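Local structure of putative cathepsin d (5N7Q) at residues 24-29 with 65-70; 45-50 with 59-64; 209-214 with 244-249. The protein probably cleaves proteins as a pepsin-family aspartic endopeptidase, a tick cathepsin D that binds the inhibitor pepstatin A. All blocks are in the same frame, centred on the assembly; numbering follows the deposited sequence.

Contact 1 (24-29 with 65-70); sequences IGTPPQ and SSTYEA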
loop_
_atom_site.group_PDB
_atom_site.type_symbol
_atom_site.label_atom_id
_atom_site.label_comp_id
_atom_site.label_asym_id
_atom_site.label_seq_id
_atom_site.Cartn_x
_atom_site.Cartn_y
_atom_site.Cartn_z
ATOM N N ILE A 24 -2.330 7.815 19.308
ATOM C CA ILE A 24 -2.044 9.237 19.256
ATOM C C ILE A 24 -2.347 9.814 20.633
ATOM O O ILE A 24 -3.366 9.495 21.227
ATOM C CB ILE A 24 -2.919 9.961 18.211
ATOM C CG1 ILE A 24 -2.836 9.302 16.816
ATOM C CG2 ILE A 24 -2.597 11.449 18.158
ATOM C CD1 ILE A 24 -1.542 9.466 16.040
ATOM N N GLY A 25 -1.482 10.700 21.113
ATOM C CA GLY A 25 -1.840 11.582 22.245
ATOM C C GLY A 25 -1.486 10.987 23.578
ATOM O O GLY A 25 -0.989 9.860 23.687
ATOM N N THR A 26 -1.739 11.791 24.609
ATOM C CA THR A 26 -1.357 11.474 25.988
ATOM C C THR A 26 -2.568 11.776 26.886
ATOM O O THR A 26 -2.943 12.923 27.003
ATOM C CB THR A 26 -0.156 12.324 26.436
ATOM O OG1 THR A 26 0.895 12.205 25.451
ATOM C CG2 THR A 26 0.348 11.875 27.769
ATOM N N PRO A 27 -3.209 10.774 27.479
ATOM C CA PRO A 27 -2.882 9.358 27.322
ATOM C C PRO A 27 -3.219 8.841 25.915
ATOM O O PRO A 27 -3.887 9.539 25.158
ATOM C CB PRO A 27 -3.783 8.679 28.366
ATOM C CG PRO A 27 -4.917 9.611 28.549
ATOM C CD PRO A 27 -4.361 10.986 28.377
ATOM N N PRO A 28 -2.770 7.622 25.587
ATOM C CA PRO A 28 -2.961 7.114 24.220
ATOM C C PRO A 28 -4.412 6.956 23.796
ATOM O O PRO A 28 -5.248 6.439 24.557
ATOM C CB PRO A 28 -2.256 5.750 24.255
ATOM C CG PRO A 28 -1.238 5.892 25.344
ATOM C CD PRO A 28 -1.924 6.721 26.383
ATOM N N GLN A 29 -4.716 7.433 22.596
ATOM C CA GLN A 29 -5.967 7.158 21.903
ATOM C C GLN A 29 -5.656 6.201 20.764
ATOM O O GLN A 29 -4.782 6.474 19.947
ATOM C CB GLN A 29 -6.574 8.428 21.358
ATOM C CG GLN A 29 -6.906 9.439 22.456
ATOM C CD GLN A 29 -7.417 10.754 21.899
ATOM O OE1 GLN A 29 -8.212 10.781 20.946
ATOM N NE2 GLN A 29 -6.996 11.857 22.514
ATOM N N SER A 65 -5.924 15.201 25.108
ATOM C CA SER A 65 -4.494 14.952 25.011
ATOM C C SER A 65 -3.655 16.124 25.524
ATOM O O SER A 65 -3.710 17.217 24.976
ATOM C CB SER A 65 -4.092 14.653 23.554
ATOM O OG SER A 65 -2.691 14.488 23.496
ATOM N N SER A 66 -2.820 15.868 26.520
ATOM C CA SER A 66 -1.952 16.896 27.087
ATOM C C SER A 66 -0.742 17.231 26.225
ATOM O O SER A 66 -0.037 18.188 26.516
ATOM C CB SER A 66 -1.498 16.472 28.478
ATOM O OG SER A 66 -0.748 15.286 28.450
ATOM N N THR A 67 -0.474 16.433 25.190
ATOM C CA THR A 67 0.611 16.678 24.257
ATOM C C THR A 67 0.159 17.247 22.900
ATOM O O THR A 67 0.997 17.553 22.039
ATOM C CB THR A 67 1.459 15.403 24.067
ATOM O OG1 THR A 67 0.596 14.295 23.852
ATOM C CG2 THR A 67 2.338 15.166 25.320
ATOM N N TYR A 68 -1.161 17.416 22.722
ATOM C CA TYR A 68 -1.705 18.059 21.537
ATOM C C TYR A 68 -1.209 19.481 21.347
ATOM O O TYR A 68 -1.143 20.255 22.324
ATOM C CB TYR A 68 -3.222 18.059 21.611
ATOM C CG TYR A 68 -3.929 19.160 20.852
ATOM C CD1 TYR A 68 -4.031 19.144 19.456
ATOM C CD2 TYR A 68 -4.509 20.232 21.552
ATOM C CE1 TYR A 68 -4.682 20.159 18.771
ATOM C CE2 TYR A 68 -5.160 21.235 20.880
ATOM C CZ TYR A 68 -5.256 21.197 19.500
ATOM O OH TYR A 68 -5.899 22.218 18.834
ATOM N N GLU A 69 -0.862 19.810 20.105
ATOM C CA GLU A 69 -0.576 21.171 19.711
ATOM C C GLU A 69 -1.385 21.502 18.489
ATOM O O GLU A 69 -1.417 20.737 17.511
ATOM C CB GLU A 69 0.917 21.354 19.404
ATOM C CG GLU A 69 1.838 21.094 20.579
ATOM C CD GLU A 69 3.280 21.109 20.126
ATOM O OE1 GLU A 69 3.859 22.208 20.081
ATOM O OE2 GLU A 69 3.817 20.035 19.784
ATOM N N ALA A 70 -2.054 22.647 18.518
ATOM C CA ALA A 70 -2.848 23.114 17.400
ATOM C C ALA A 70 -1.995 23.484 16.197
ATOM O O ALA A 70 -0.826 23.873 16.333
ATOM C CB ALA A 70 -3.667 24.325 17.841
HETATM O O HOH W 1 -2.268 13.783 30.187
#
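Thr-26 is gripped by Ser-65 and Ser-66 through its backbone N-H and C=O. Its N-H gives a hydrogen bond to Ser-65 OG (3.1 Å from Thr-26 N), and its carbonyl O receives the N-H of Ser-66 at 3.0 Å from Ser-66 N, a bond lying in the carbonyl plane. A CA-H...O contact, Ser-65 CA to Thr-26 O at 3.2 Å, adds to the same carbonyl. Ser-65 can meet Thr-26 N because its hydroxyl stands anti to its own backbone N (chi1 177°); the same oxygen takes a weak bond from Thr-67 N and is hydrogen-bonded to Asp-91.

Among the side chains, Thr-26 and Thr-67 cross at about a right angle. Their hydroxyls come within 2.6 Å, OG1 of Thr-26 to OG1 of Thr-67, probably a hydrogen bond, though the proton is not settled. Asp-91 also bonds Thr-67 OG1, so one carboxylate ties down two hydroxyls of the turn. The Thr-67 methyl CG2 packs 3.3 Å from Thr-26 OG1. Further out, a water joins Ser-66 OG, 2.8 Å away, weakly to Thr-26 O.

Gly-25 also touches the turn, its CA 3.3 Å from Ser-65 OG, and its backbone has a positive phi of 91°. The two partners are a hairpin loop, closed by reciprocal backbone bonds between Ile-24 and Gln-29 and containing a cis peptide before Pro-27, and a type I turn from Ser-65 to Tyr-68. The IGTPPQ hairpin is a familiar element of the N-terminal lobe of pepsin-like aspartic proteases.

Contact 2 (45-50 with 59-64); sequences PSSKCT and RYDSSK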
loop_
_atom_site.group_PDB
_atom_site.type_symbol
_atom_site.label_atom_id
_atom_site.label_comp_id
_atom_site.label_asym_id
_atom_site.label_seq_id
_atom_site.Cartn_x
_atom_site.Cartn_y
_atom_site.Cartn_z
ATOM N N PRO A 45 -10.060 10.204 11.773
ATOM C CA PRO A 45 -11.316 10.960 11.939
ATOM C C PRO A 45 -11.269 11.865 13.169
ATOM O O PRO A 45 -10.762 11.466 14.195
ATOM C CB PRO A 45 -12.363 9.844 12.148
ATOM C CG PRO A 45 -11.687 8.573 11.662
ATOM C CD PRO A 45 -10.259 8.775 12.040
ATOM N N SER A 46 -11.801 13.077 13.052
ATOM C CA SER A 46 -11.800 14.044 14.170
ATOM C C SER A 46 -12.990 13.848 15.117
ATOM O O SER A 46 -14.089 13.589 14.656
ATOM C CB SER A 46 -11.920 15.441 13.594
ATOM O OG SER A 46 -11.760 16.412 14.588
ATOM N N SER A 47 -12.805 14.087 16.408
ATOM C CA SER A 47 -13.939 14.202 17.335
ATOM C C SER A 47 -14.836 15.404 17.007
ATOM O O SER A 47 -15.965 15.451 17.473
ATOM C CB SER A 47 -13.472 14.341 18.764
ATOM O OG SER A 47 -12.652 15.468 18.953
ATOM N N LYS A 48 -14.333 16.356 16.223
ATOM C CA LYS A 48 -15.149 17.501 15.758
ATOM C C LYS A 48 -16.122 17.096 14.632
ATOM O O LYS A 48 -16.918 17.914 14.181
ATOM C CB LYS A 48 -14.248 18.618 15.243
ATOM C CG LYS A 48 -13.561 19.482 16.289
ATOM C CD LYS A 48 -12.735 18.726 17.287
ATOM C CE LYS A 48 -12.068 19.654 18.300
ATOM N NZ LYS A 48 -11.473 18.799 19.356
ATOM N N CYS A 49 -16.042 15.845 14.180
ATOM C CA CYS A 49 -16.855 15.313 13.074
ATOM C C CYS A 49 -17.917 14.396 13.666
ATOM O O CYS A 49 -17.595 13.526 14.460
ATOM C CB CYS A 49 -15.921 14.543 12.125
ATOM S SG CYS A 49 -16.742 13.642 10.808
ATOM N N THR A 50 -19.175 14.593 13.276
ATOM C CA THR A 50 -20.303 13.786 13.787
ATOM C C THR A 50 -21.104 13.135 12.652
ATOM O O THR A 50 -22.273 12.796 12.835
ATOM C CB THR A 50 -21.242 14.657 14.646
ATOM O OG1 THR A 50 -21.739 15.742 13.838
ATOM C CG2 THR A 50 -20.491 15.193 15.870
ATOM N N ARG A 59 -12.252 8.123 16.785
ATOM C CA ARG A 59 -12.005 9.556 16.574
ATOM C C ARG A 59 -10.918 10.079 17.494
ATOM O O ARG A 59 -10.751 9.602 18.632
ATOM C CB ARG A 59 -13.312 10.349 16.728
ATOM C CG ARG A 59 -14.396 9.974 15.728
ATOM C CD ARG A 59 -15.754 10.618 16.003
ATOM N NE ARG A 59 -16.216 10.326 17.351
ATOM C CZ ARG A 59 -16.703 9.161 17.793
ATOM N NH1 ARG A 59 -16.834 8.094 17.002
ATOM N NH2 ARG A 59 -17.057 9.053 19.082
ATOM N N TYR A 60 -10.165 11.035 16.978
ATOM C CA TYR A 60 -9.117 11.716 17.751
ATOM C C TYR A 60 -9.734 12.929 18.433
ATOM O O TYR A 60 -10.329 13.773 17.742
ATOM C CB TYR A 60 -8.017 12.156 16.819
ATOM C CG TYR A 60 -7.002 13.064 17.501
ATOM C CD1 TYR A 60 -6.198 12.600 18.511
ATOM C CD2 TYR A 60 -6.875 14.394 17.140
ATOM C CE1 TYR A 60 -5.281 13.428 19.151
ATOM C CE2 TYR A 60 -5.940 15.216 17.728
ATOM C CZ TYR A 60 -5.146 14.746 18.743
ATOM O OH TYR A 60 -4.234 15.593 19.347
ATOM N N ASP A 61 -9.579 13.002 19.770
ATOM C CA ASP A 61 -10.071 14.147 20.546
ATOM C C ASP A 61 -8.869 14.899 21.138
ATOM O O ASP A 61 -8.329 14.525 22.147
ATOM C CB ASP A 61 -11.019 13.699 21.646
ATOM C CG ASP A 61 -11.682 14.871 22.343
ATOM O OD1 ASP A 61 -11.222 16.019 22.181
ATOM O OD2 ASP A 61 -12.672 14.643 23.076
ATOM N N SER A 62 -8.475 15.973 20.476
ATOM C CA SER A 62 -7.361 16.796 20.938
ATOM C C SER A 62 -7.508 17.288 22.376
ATOM O O SER A 62 -6.514 17.458 23.072
ATOM C CB SER A 62 -7.204 17.991 20.001
ATOM O OG SER A 62 -8.380 18.774 19.974
ATOM N N SER A 63 -8.755 17.512 22.792
ATOM C CA SER A 63 -9.010 18.116 24.088
ATOM C C SER A 63 -8.707 17.198 25.252
ATOM O O SER A 63 -8.624 17.670 26.381
ATOM C CB SER A 63 -10.468 18.610 24.177
ATOM O OG SER A 63 -11.390 17.551 24.414
ATOM N N LYS A 64 -8.506 15.911 24.984
ATOM C CA LYS A 64 -8.180 14.913 26.001
ATOM C C LYS A 64 -6.700 14.569 25.992
ATOM O O LYS A 64 -6.276 13.719 26.753
ATOM C CB LYS A 64 -9.001 13.642 25.763
ATOM C CG LYS A 64 -10.506 13.850 25.671
ATOM C CD LYS A 64 -11.091 14.469 26.928
ATOM C CE LYS A 64 -12.621 14.513 26.843
ATOM N NZ LYS A 64 -13.224 15.209 28.016
HETATM O O HOH W 2 -9.969 16.669 18.122
#
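The guanidinium of Arg-59 has Ser-47 CA at its edge, near its plane, while NH1 is hydrogen-bonded to Cys-54 O. Further back along the chain, Arg-59 CD lies 3.7 Å from Ser-46 O. The Tyr-60 ring turns away from segment 45-50: Ser-62 N lies over one face, offset toward the rim, and the phenol OH bonds Asp-91. The Asp-61 carboxylate is used from one face: Ser-63 N closes an Asx turn on OD1, and Ser-63 OG adds a second bond.

A single beta bridge, Ser-46 with Tyr-60, closes the base of the N-lobe loop that holds helix 52-55, the Cys-49–Cys-54 disulfide and a type I turn from Ser-46 to Cys-49. Tyr-60 N meets Pro-45 O at 2.9 Å, nearly head-on to the carbonyl. Ser-47 N reaches Tyr-60 O at 2.8 Å but stands 39° out of that carbonyl's plane. Ser-47 OG lies alongside Asp-61, 3.3 Å from Asp-61 CA.

Lys-48 bends at chi2 (56°) and then runs straight, which carries NZ back to donate to Ser-62 OG at 3.2 Å. Its salt bridge to Asp-61 is long, 4.0 Å from NZ to OD1. One water accepts from Lys-48 NZ and from Ser-62 N and donates to Tyr-60 O. The ammonium thus relies on a hydroxyl and a water more than on the distant carboxylate, so charge pairing probably contributes modestly.

Contact 3 (209-214 with 244-249); sequences ASKSAP and NQYLGG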
loop_
_atom_site.group_PDB
_atom_site.type_symbol
_atom_site.label_atom_id
_atom_site.label_comp_id
_atom_site.label_asym_id
_atom_site.label_seq_id
_atom_site.Cartn_x
_atom_site.Cartn_y
_atom_site.Cartn_z
ATOM N N ALA A 209 1.553 -22.078 -21.950
ATOM C CA ALA A 209 1.714 -23.370 -22.611
ATOM C C ALA A 209 0.611 -23.673 -23.636
ATOM O O ALA A 209 0.812 -24.506 -24.521
ATOM C CB ALA A 209 1.786 -24.484 -21.564
ATOM N N SER A 210 -0.540 -23.020 -23.540
ATOM C CA SER A 210 -1.657 -23.281 -24.464
ATOM C C SER A 210 -1.755 -22.289 -25.649
ATOM O O SER A 210 -2.590 -22.478 -26.536
ATOM C CB SER A 210 -2.971 -23.309 -23.691
ATOM O OG SER A 210 -3.334 -22.031 -23.218
ATOM N N LYS A 211 -0.922 -21.251 -25.649
ATOM C CA LYS A 211 -0.938 -20.191 -26.682
ATOM C C LYS A 211 0.331 -20.308 -27.555
ATOM O O LYS A 211 1.445 -20.516 -27.045
ATOM C CB LYS A 211 -0.971 -18.793 -26.039
ATOM C CG LYS A 211 -2.148 -18.456 -25.104
ATOM C CD LYS A 211 -3.230 -17.644 -25.785
ATOM C CE LYS A 211 -4.341 -17.276 -24.811
ATOM N NZ LYS A 211 -5.269 -16.270 -25.378
ATOM N N SER A 212 0.181 -20.128 -28.873
ATOM C CA SER A 212 1.359 -20.121 -29.757
ATOM C C SER A 212 2.353 -18.979 -29.440
ATOM O O SER A 212 3.562 -19.158 -29.546
ATOM C CB SER A 212 0.962 -20.090 -31.250
ATOM O OG SER A 212 0.266 -18.918 -31.613
ATOM N N ALA A 213 1.814 -17.804 -29.080
ATOM C CA ALA A 213 2.625 -16.602 -28.816
ATOM C C ALA A 213 2.683 -16.276 -27.328
ATOM O O ALA A 213 1.703 -16.509 -26.631
ATOM C CB ALA A 213 2.050 -15.413 -29.537
ATOM N N PRO A 214 3.808 -15.717 -26.863
ATOM C CA PRO A 214 3.796 -15.080 -25.570
ATOM C C PRO A 214 3.081 -13.732 -25.642
ATOM O O PRO A 214 2.683 -13.298 -26.702
ATOM C CB PRO A 214 5.278 -14.849 -25.287
ATOM C CG PRO A 214 5.835 -14.557 -26.648
ATOM C CD PRO A 214 5.063 -15.438 -27.596
ATOM N N ASN A 244 -5.028 -8.696 -20.058
ATOM C CA ASN A 244 -6.290 -9.369 -19.765
ATOM C C ASN A 244 -6.882 -10.132 -20.943
ATOM O O ASN A 244 -7.386 -11.224 -20.737
ATOM C CB ASN A 244 -7.293 -8.405 -19.130
ATOM C CG ASN A 244 -7.030 -8.227 -17.655
ATOM O OD1 ASN A 244 -7.308 -9.151 -16.873
ATOM N ND2 ASN A 244 -6.432 -7.113 -17.272
ATOM N N GLN A 245 -6.749 -9.605 -22.154
ATOM C CA GLN A 245 -7.162 -10.360 -23.347
ATOM C C GLN A 245 -6.424 -11.692 -23.459
ATOM O O GLN A 245 -7.058 -12.735 -23.716
ATOM C CB GLN A 245 -6.918 -9.530 -24.601
ATOM C CG GLN A 245 -7.630 -10.150 -25.804
ATOM C CD GLN A 245 -7.512 -9.278 -27.018
ATOM O OE1 GLN A 245 -7.609 -8.046 -26.919
ATOM N NE2 GLN A 245 -7.303 -9.894 -28.174
ATOM N N TYR A 246 -5.108 -11.675 -23.231
ATOM C CA TYR A 246 -4.311 -12.906 -23.264
ATOM C C TYR A 246 -4.771 -13.893 -22.193
ATOM O O TYR A 246 -4.754 -15.103 -22.407
ATOM C CB TYR A 246 -2.840 -12.546 -23.042
ATOM C CG TYR A 246 -1.846 -13.656 -23.279
ATOM C CD1 TYR A 246 -1.502 -14.033 -24.578
ATOM C CD2 TYR A 246 -1.176 -14.278 -22.229
ATOM C CE1 TYR A 246 -0.565 -15.016 -24.813
ATOM C CE2 TYR A 246 -0.243 -15.278 -22.456
ATOM C CZ TYR A 246 0.101 -15.629 -23.769
ATOM O OH TYR A 246 1.045 -16.618 -24.011
ATOM N N LEU A 247 -5.148 -13.372 -21.016
ATOM C CA LEU A 247 -5.576 -14.227 -19.893
ATOM C C LEU A 247 -7.020 -14.689 -19.955
ATOM O O LEU A 247 -7.430 -15.557 -19.161
ATOM C CB LEU A 247 -5.331 -13.509 -18.571
ATOM C CG LEU A 247 -3.886 -13.104 -18.255
ATOM C CD1 LEU A 247 -3.859 -12.326 -16.951
ATOM C CD2 LEU A 247 -2.936 -14.283 -18.169
ATOM N N GLY A 248 -7.807 -14.105 -20.849
ATOM C CA GLY A 248 -9.251 -14.406 -20.919
ATOM C C GLY A 248 -10.092 -13.584 -19.949
ATOM O O GLY A 248 -11.210 -13.963 -19.601
ATOM N N GLY A 249 -9.549 -12.457 -19.480
ATOM C CA GLY A 249 -10.301 -11.511 -18.668
ATOM C C GLY A 249 -11.229 -10.644 -19.484
ATOM O O GLY A 249 -10.844 -10.157 -20.557
HETATM O O HOH W 3 -7.384 -15.745 -23.835
#
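Tyr-246 OH is gripped twice: it donates to Ala-213 O at 2.7 Å and accepts from the backbone N of Ser-208, just ahead of segment 209-214. The Ala-213 oxygen is met in its carbonyl plane, on a lone pair, and lies in plane at the edge of the phenol ring. This tyrosine sits in the last turn of helix 237-247, in the C-terminal lobe of the pepsin-like fold; the helix ends in a Schellman motif: Gly-248 has positive phi, Gly-249 N bonds Asn-244 O and Gly-248 N bonds Gln-245 O.

Tyr-246 CG is anti to the backbone N (chi1 -170°), which sends the ring out from the helix to the loop between strands 198-206 and 215-217. Lys-211 runs past it the other way. Its CB starts 3.6 Å from Tyr-246 OH, its CG passes 3.8 Å from Tyr-246 CE1, and CE lies over one ring face, offset toward the rim. The chain gets there with an unusual second torsion of -99°, off a staggered value. Pro-214 CA also packs on the hydroxyl, 3.5 Å from Tyr-246 OH.

Of the touching residues, only the tyrosine is buried; those of the loop are exposed. Lys-211 brings its charge to the C-terminal end of the helix, where backbone carbonyls point out and the helix dipole would probably welcome a cation. NZ makes a weak bond to Tyr-246 O, 3.2 Å away. It also donates to a water 2.7 Å from NZ, and that water passes a hydrogen on to Gln-245 O, 3.0 Å from the water oxygen.

Overall arrangement
Contacts 1 and 2 are neighbours, with centres 11 Å apart, and contact 2 is nested along the chain inside the loop closed by contact 1. They meet directly: Gln-29 OE1 lies 2.9 Å from Asp-61 N, a probable hydrogen bond, and Tyr-68 packs on Ser-62. Asp-91 serves both, through hydroxyls of Ser-65, Thr-67 and Tyr-60. Contact 3 stands on the opposite side of the chain's centre, its own centre 55 Å from that of contact 1 and 52 Å from that of contact 2. All three lie away from the predicted catalytic residues Asp-36 and Asp-227, on outlying parts of the two-lobed protease.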